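Local coordinates for protein 6-O-methylguanine DNA methyltransferase (Enterococcus faecalis, PDB 2B6C) that probably acts in DNA alkylation repair, as a predicted all-helical repair enzyme of the AlkD-like family, though its function remains unproven, at residues W51-L56 with L88-A93; E61-Y64 with E70-Y73. One frame throughout, in Å; residues are numbered along the deposited sequence.

In the fold
From the N terminus the chain passes through helices 13-22 and 34-48 before reaching helix 53-65, which takes part in both contacts. Contact 2 comes from the end of that helix: E61-Y64 meets E70-Y73 of helix 69-81 across a short turn, closing a tight local loop. Contact 1 closes a wider one, joining the start of helix 53-65 to helix 88-94 beyond helix 69-81. Contact 2 therefore lies entirely within the loop of contact 1, and the two do not cross. They lie about 15 Å apart, centre to centre. Contact 2 is buried between consecutive helices, whereas contact 1 is a surface salt bridge between the first and third of three successive helices.

Contact 1. Residues W51-L56 with L88-A93; sequences WPKEKL and LEEVVA. With SO4 (sulfate ion), chain D.
The backbones of W51-L56 and L88-A93 stay well apart, K53 and E90 facing each other with a CA to CA distance of 10.0 Å, so that their two side chains alone span the gap. They approach from opposite directions, and K53 NZ forms a salt bridge with E90 OE1 at 2.9 Å. The ammonium group comes to the syn side of that oxygen, 20° out of the carboxylate plane, and K53 NZ reaches E90 OE2 in a weak hydrogen bond of 3.2 Å. While E90 is extended beyond CG, the lysine chain bends at each of its last three torsions; this curl lays its methylene carbons alongside the carboxylate, with K53 CG 3.2 Å from E90 OE2. Both ends are also hydrogen-bonded elsewhere, K53 NZ to R85 O and E90 OE1 to S87 N, which would fix the pair in place. Directly after the N-cap residue P52, K53 N donates to sulfate O4 at 3.0 Å. The sulfate, probably from the crystallisation liquor, lies between the subunits, also held by K53 N of the second subunit. Here a surface salt bridge links the N-terminal ends of helices 53-65 and 88-94, and the sulfate is consistent with the anion-binding tendency of helix N termini.

Contact 2. Residues E61-Y64 with E70-Y73; sequences EAYY and EYQY
Y71 brings CD1 to the edge of the Y63 ring, in its plane, while Y64 lies with one face against the aliphatic part of Q72. The side chains of Y63 and Y71 approach at a slant, and Y63 CD1 to Y71 CD1 is 3.7 Å. No parallel stack forms between these rings. Beside them, Y71 CB rests against the backbone oxygen Y63 O at 3.2 Å. In the second pair the side chains cross at about a right angle, and Q72 CG sits over the centre of the Y64 ring, 3.7 Å from the centroid and 11° off the ring normal, a CH-pi contact. The Y64 ring is placed under this methylene by a chi1 of -153°, which holds CG roughly anti to N. All four residues are buried, and the hydroxyls are hydrogen-bonded elsewhere: Y63 OH with L7 N, Y71 OH with F9 N, and Y64 OH with Q100 O and W110 NE1. The backbone oxygen Y64 O accepts a hydrogen bond from K101 NZ. The Y71 ring also stacks on F9, so the N-terminal segment is bound to this corner. Such close packing around a short turn is characteristic of a helical hairpin, here helices 53-65 and 69-81 of an all-helical, AlkD-like fold.

Contact 1. Residues W51-L56 with L88-A93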
# COMPACT_ATOMS: atom_id res chain seq x y z
N TRP B 51 0.69 -3.09 -14.41
CA TRP B 51 0.02 -3.81 -15.49
C TRP B 51 -1.43 -3.37 -15.62
O TRP B 51 -2.10 -3.13 -14.61
CB TRP B 51 0.05 -5.34 -15.32
CG TRP B 51 1.42 -5.96 -15.24
CD1 TRP B 51 2.62 -5.45 -15.74
CD2 TRP B 51 1.74 -7.23 -14.69
NE1 TRP B 51 3.66 -6.33 -15.46
CE2 TRP B 51 3.14 -7.43 -14.84
CE3 TRP B 51 0.98 -8.21 -14.03
CZ2 TRP B 51 3.79 -8.57 -14.36
CZ3 TRP B 51 1.62 -9.34 -13.58
CH2 TRP B 51 3.01 -9.50 -13.72
N PRO B 52 -1.93 -3.28 -16.88
CA PRO B 52 -3.36 -3.12 -17.09
C PRO B 52 -4.08 -4.25 -16.36
O PRO B 52 -3.50 -5.35 -16.17
CB PRO B 52 -3.52 -3.23 -18.60
CG PRO B 52 -2.11 -2.79 -19.15
CD PRO B 52 -1.16 -3.36 -18.14
N LYS B 53 -5.28 -3.97 -15.89
CA LYS B 53 -6.08 -4.95 -15.15
C LYS B 53 -6.16 -6.29 -15.89
O LYS B 53 -6.01 -7.35 -15.28
CB LYS B 53 -7.49 -4.40 -14.88
CG LYS B 53 -8.39 -5.33 -14.01
CD LYS B 53 -7.77 -5.71 -12.63
CE LYS B 53 -7.52 -4.52 -11.70
NZ LYS B 53 -8.81 -3.83 -11.35
N GLU B 54 -6.40 -6.25 -17.20
CA GLU B 54 -6.56 -7.49 -17.96
C GLU B 54 -5.27 -8.32 -17.93
O GLU B 54 -5.32 -9.54 -17.74
CB GLU B 54 -6.97 -7.21 -19.41
CG GLU B 54 -7.52 -8.46 -20.13
CD GLU B 54 -7.88 -8.19 -21.62
OE1 GLU B 54 -7.32 -7.23 -22.22
OE2 GLU B 54 -8.71 -8.94 -22.20
N LYS B 55 -4.13 -7.66 -18.09
CA LYS B 55 -2.85 -8.34 -18.01
C LYS B 55 -2.67 -8.97 -16.62
O LYS B 55 -2.23 -10.12 -16.54
CB LYS B 55 -1.68 -7.40 -18.38
CG LYS B 55 -0.32 -8.11 -18.36
CD LYS B 55 0.82 -7.20 -18.81
CE LYS B 55 2.15 -7.91 -18.62
NZ LYS B 55 3.28 -7.06 -19.12
N LEU B 56 -3.00 -8.22 -15.55
CA LEU B 56 -2.87 -8.71 -14.18
C LEU B 56 -3.67 -10.00 -13.95
O LEU B 56 -3.15 -10.96 -13.40
CB LEU B 56 -3.24 -7.63 -13.14
CG LEU B 56 -3.19 -8.02 -11.64
CD1 LEU B 56 -1.82 -8.60 -11.18
CD2 LEU B 56 -3.62 -6.85 -10.77
N LEU B 88 -15.41 -5.09 -6.21
CA LEU B 88 -16.19 -6.18 -5.66
C LEU B 88 -16.35 -7.31 -6.66
O LEU B 88 -16.17 -8.46 -6.32
CB LEU B 88 -17.57 -5.71 -5.20
CG LEU B 88 -18.57 -6.79 -4.70
CD1 LEU B 88 -18.04 -7.60 -3.52
CD2 LEU B 88 -19.89 -6.11 -4.33
N GLU B 89 -16.69 -6.97 -7.90
CA GLU B 89 -16.97 -7.98 -8.93
C GLU B 89 -15.75 -8.84 -9.26
O GLU B 89 -15.88 -10.06 -9.50
CB GLU B 89 -17.60 -7.33 -10.18
CG GLU B 89 -17.51 -5.77 -10.23
CD GLU B 89 -18.39 -5.05 -9.21
OE1 GLU B 89 -17.92 -4.05 -8.61
OE2 GLU B 89 -19.56 -5.47 -9.01
N GLU B 90 -14.57 -8.21 -9.27
CA GLU B 90 -13.31 -8.91 -9.49
C GLU B 90 -12.96 -9.80 -8.32
O GLU B 90 -12.41 -10.89 -8.52
CB GLU B 90 -12.17 -7.93 -9.80
CG GLU B 90 -12.36 -7.22 -11.13
CD GLU B 90 -11.47 -5.99 -11.32
OE1 GLU B 90 -11.06 -5.34 -10.35
OE2 GLU B 90 -11.20 -5.64 -12.48
N VAL B 91 -13.25 -9.35 -7.09
CA VAL B 91 -12.97 -10.17 -5.92
C VAL B 91 -13.87 -11.40 -5.91
O VAL B 91 -13.41 -12.51 -5.61
CB VAL B 91 -13.06 -9.37 -4.56
CG1 VAL B 91 -13.00 -10.31 -3.35
CG2 VAL B 91 -11.89 -8.42 -4.46
N VAL B 92 -15.14 -11.21 -6.28
CA VAL B 92 -16.08 -12.35 -6.36
C VAL B 92 -15.56 -13.39 -7.36
O VAL B 92 -15.72 -14.57 -7.13
CB VAL B 92 -17.51 -11.88 -6.72
CG1 VAL B 92 -18.48 -13.05 -6.94
CG2 VAL B 92 -18.06 -10.97 -5.62
N ALA B 93 -14.91 -12.95 -8.45
CA ALA B 93 -14.43 -13.89 -9.49
C ALA B 93 -13.23 -14.69 -8.99
O ALA B 93 -13.03 -15.85 -9.38
CB ALA B 93 -14.11 -13.15 -10.82
S SO4 D . -5.87 -0.24 -17.49
O1 SO4 D . -4.79 -0.34 -18.48
O2 SO4 D . -6.92 0.60 -18.07
O3 SO4 D . -5.27 0.37 -16.30
O4 SO4 D . -6.53 -1.50 -17.14

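Contact 2. Residues E61-Y64 with E70-Y73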
# COMPACT_ATOMS: atom_id res chain seq x y z
N GLU B 61 -3.75 -15.92 -13.58
CA GLU B 61 -4.22 -17.17 -14.13
C GLU B 61 -3.06 -18.03 -14.69
O GLU B 61 -2.99 -19.21 -14.39
CB GLU B 61 -5.34 -16.92 -15.15
CG GLU B 61 -5.73 -18.14 -16.00
CD GLU B 61 -6.47 -19.26 -15.21
OE1 GLU B 61 -6.92 -19.05 -14.04
OE2 GLU B 61 -6.61 -20.36 -15.78
N ALA B 62 -2.19 -17.46 -15.52
CA ALA B 62 -1.03 -18.22 -16.03
C ALA B 62 -0.11 -18.81 -14.95
O ALA B 62 0.24 -19.99 -15.03
CB ALA B 62 -0.23 -17.42 -17.07
N TYR B 63 0.24 -18.04 -13.91
CA TYR B 63 1.04 -18.59 -12.79
C TYR B 63 0.29 -19.70 -12.03
O TYR B 63 0.89 -20.69 -11.60
CB TYR B 63 1.51 -17.50 -11.83
CG TYR B 63 2.70 -16.71 -12.38
CD1 TYR B 63 3.98 -17.24 -12.34
CD2 TYR B 63 2.52 -15.44 -12.92
CE1 TYR B 63 5.06 -16.54 -12.87
CE2 TYR B 63 3.57 -14.74 -13.44
CZ TYR B 63 4.85 -15.29 -13.42
OH TYR B 63 5.91 -14.58 -13.93
N TYR B 64 -1.02 -19.54 -11.86
CA TYR B 64 -1.79 -20.52 -11.09
C TYR B 64 -1.82 -21.85 -11.83
O TYR B 64 -1.80 -22.91 -11.22
CB TYR B 64 -3.22 -20.02 -10.82
CG TYR B 64 -3.80 -20.63 -9.55
CD1 TYR B 64 -3.49 -20.08 -8.31
CD2 TYR B 64 -4.60 -21.77 -9.60
CE1 TYR B 64 -4.00 -20.64 -7.15
CE2 TYR B 64 -5.13 -22.36 -8.41
CZ TYR B 64 -4.83 -21.77 -7.21
OH TYR B 64 -5.31 -22.31 -6.02
N GLU B 70 4.98 -23.60 -6.10
CA GLU B 70 5.44 -22.22 -5.79
C GLU B 70 4.85 -21.16 -6.77
O GLU B 70 4.71 -19.99 -6.41
CB GLU B 70 6.96 -22.17 -5.73
CG GLU B 70 7.56 -23.09 -4.66
CD GLU B 70 8.04 -24.42 -5.20
OE1 GLU B 70 7.43 -24.97 -6.15
OE2 GLU B 70 9.04 -24.94 -4.69
N TYR B 71 4.48 -21.57 -7.97
CA TYR B 71 3.79 -20.69 -8.91
C TYR B 71 2.38 -20.33 -8.49
O TYR B 71 1.91 -19.24 -8.82
CB TYR B 71 3.81 -21.27 -10.31
CG TYR B 71 5.22 -21.35 -10.87
CD1 TYR B 71 5.97 -20.17 -11.12
CD2 TYR B 71 5.80 -22.57 -11.16
CE1 TYR B 71 7.25 -20.23 -11.65
CE2 TYR B 71 7.10 -22.65 -11.67
CZ TYR B 71 7.82 -21.48 -11.91
OH TYR B 71 9.09 -21.59 -12.42
N GLN B 72 1.70 -21.23 -7.76
CA GLN B 72 0.38 -20.85 -7.17
C GLN B 72 0.60 -19.82 -6.09
O GLN B 72 -0.20 -18.89 -5.94
CB GLN B 72 -0.42 -22.03 -6.61
CG GLN B 72 -1.07 -22.93 -7.63
CD GLN B 72 -0.14 -23.99 -8.15
OE1 GLN B 72 0.42 -23.86 -9.25
NE2 GLN B 72 0.01 -25.06 -7.40
N TYR B 73 1.72 -19.95 -5.36
CA TYR B 73 2.04 -18.99 -4.29
C TYR B 73 2.36 -17.64 -4.90
O TYR B 73 1.98 -16.61 -4.33
CB TYR B 73 3.24 -19.43 -3.44
CG TYR B 73 3.12 -20.77 -2.74
CD1 TYR B 73 1.87 -21.32 -2.40
CD2 TYR B 73 4.29 -21.48 -2.34
CE1 TYR B 73 1.78 -22.54 -1.75
CE2 TYR B 73 4.21 -22.71 -1.69
CZ TYR B 73 2.95 -23.23 -1.38
OH TYR B 73 2.86 -24.42 -0.70